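Side-chain contact in probable signal peptide protein (Ralstonia solanacearum, PDB 2QGU), which binds a phospholipid and, as an MlaC-family protein, probably carries phospholipids across the periplasm: residues A182-I185 with S186-G190. The protein carries 13 engineered substitutions. Numbering follows the deposited sequence.
Engineered in segment 182-185: Asp-183 (natural residue Glu).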
loop_
_atom_site.group_PDB
_atom_site.type_symbol
_atom_site.label_atom_id
_atom_site.label_comp_id
_atom_site.label_asym_id
_atom_site.label_seq_id
_atom_site.Cartn_x
_atom_site.Cartn_y
_atom_site.Cartn_z
ATOM N N ALA A 182 2.037 -17.317 1.474
ATOM C CA ALA A 182 2.080 -18.703 1.000
ATOM C C ALA A 182 2.737 -19.591 2.053
ATOM O O ALA A 182 2.288 -20.719 2.290
ATOM C CB ALA A 182 2.817 -18.809 -0.326
ATOM N N ASP A 183 3.781 -19.071 2.695
ATOM C CA ASP A 183 4.500 -19.807 3.725
ATOM C C ASP A 183 3.601 -20.103 4.926
ATOM O O ASP A 183 3.582 -21.233 5.428
ATOM C CB ASP A 183 5.751 -19.036 4.141
ATOM C CG ASP A 183 6.495 -19.707 5.262
ATOM O OD1 ASP A 183 7.061 -20.797 5.027
ATOM O OD2 ASP A 183 6.512 -19.131 6.363
ATOM N N VAL A 184 2.851 -19.090 5.363
ATOM C CA VAL A 184 1.908 -19.219 6.474
ATOM C C VAL A 184 0.809 -20.227 6.131
ATOM O O VAL A 184 0.506 -21.124 6.925
ATOM C CB VAL A 184 1.296 -17.842 6.850
ATOM C CG1 VAL A 184 0.111 -18.008 7.801
ATOM C CG2 VAL A 184 2.365 -16.935 7.452
ATOM N N ILE A 185 0.232 -20.093 4.942
ATOM C CA ILE A 185 -0.828 -20.994 4.493
ATOM C C ILE A 185 -0.322 -22.441 4.449
ATOM O O ILE A 185 -1.051 -23.367 4.811
ATOM C CB ILE A 185 -1.406 -20.538 3.129
ATOM C CG1 ILE A 185 -2.245 -19.267 3.329
ATOM C CG2 ILE A 185 -2.226 -21.657 2.460
ATOM C CD1 ILE A 185 -2.605 -18.546 2.045
ATOM N N SER A 186 0.927 -22.626 4.027
ATOM C CA SER A 186 1.552 -23.949 4.001
ATOM C C SER A 186 1.703 -24.538 5.403
ATOM O O SER A 186 1.250 -25.655 5.671
ATOM C CB SER A 186 2.924 -23.878 3.326
ATOM O OG SER A 186 3.544 -25.149 3.326
ATOM N N LYS A 187 2.326 -23.773 6.296
ATOM C CA LYS A 187 2.648 -24.237 7.645
ATOM C C LYS A 187 1.419 -24.419 8.535
ATOM O O LYS A 187 1.421 -25.266 9.435
ATOM C CB LYS A 187 3.651 -23.294 8.305
ATOM C CG LYS A 187 5.076 -23.482 7.789
ATOM C CD LYS A 187 6.015 -22.395 8.275
ATOM C CE LYS A 187 7.466 -22.751 7.973
ATOM N NZ LYS A 187 7.751 -22.905 6.520
ATOM N N ARG A 188 0.381 -23.631 8.278
ATOM C CA ARG A 188 -0.827 -23.643 9.111
ATOM C C ARG A 188 -2.006 -24.368 8.464
ATOM O O ARG A 188 -3.089 -24.451 9.050
ATOM C CB ARG A 188 -1.222 -22.223 9.527
ATOM C CG ARG A 188 -0.140 -21.510 10.317
ATOM C CD ARG A 188 -0.623 -20.181 10.849
ATOM N NE ARG A 188 0.470 -19.431 11.468
ATOM C CZ ARG A 188 0.316 -18.575 12.477
ATOM N NH1 ARG A 188 -0.885 -18.351 12.996
ATOM N NH2 ARG A 188 1.369 -17.939 12.974
ATOM N N GLY A 189 -1.799 -24.885 7.256
ATOM C CA GLY A 189 -2.756 -25.802 6.637
ATOM C C GLY A 189 -3.970 -25.179 5.967
ATOM O O GLY A 189 -4.975 -25.858 5.746
ATOM N N GLY A 190 -3.885 -23.894 5.634
ATOM C CA GLY A 190 -4.945 -23.267 4.857
ATOM C C GLY A 190 -5.188 -21.795 5.115
ATOM O O GLY A 190 -4.438 -21.145 5.841
#
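Asp-183 and Lys-187, one turn apart on the last turns of helix 173-188, form an i to i+4 salt bridge. Lys-187 NZ lies 2.7 Å from Asp-183 OD1 and meets it on the syn side, 19° out of the carboxylate plane. The lysine chain reaches outward from the helix and bends at its last torsion (chi4 61°), which brings the ammonium to the carboxylate. Asp-183 is an engineered residue; the natural one is Glu.

Three ordinary helical bonds run beside this pair. Ser-186 N donates to Ala-182 O, Lys-187 N to Asp-183 O, and Arg-188 N to Val-184 O at 2.9 Å. The pattern changes at Ile-185. Its carbonyl O accepts two weak bonds, from Gly-189 N and from Gly-190 N, each 3.0 Å long and strongly bent. Gly-189 has positive phi, and the two bonds back into the last turn make a Schellman motif.

Val-184 and Arg-188 lie side by side and point the same way. Val-184 CG1 packs on Arg-188 CD at 3.8 Å. The guanidinium finds its partners on helix 191-206: NH2 in a salt bridge with Glu-200, NH1 in a weak bond with Gln-196. Val-184 also touches Phe-197, and Ile-185 touches Leu-194.

Each backbone N-H from Ser-186 to Gly-190 has an acceptor, though those of Gly-189 and Gly-190 share one carbonyl through weak bonds as the chain turns into the next helix. The Lys-187 pair ties successive turns of one helix; the Arg-188 pair joins this helix end to helix 191-206. Both cations are therefore probably balanced locally.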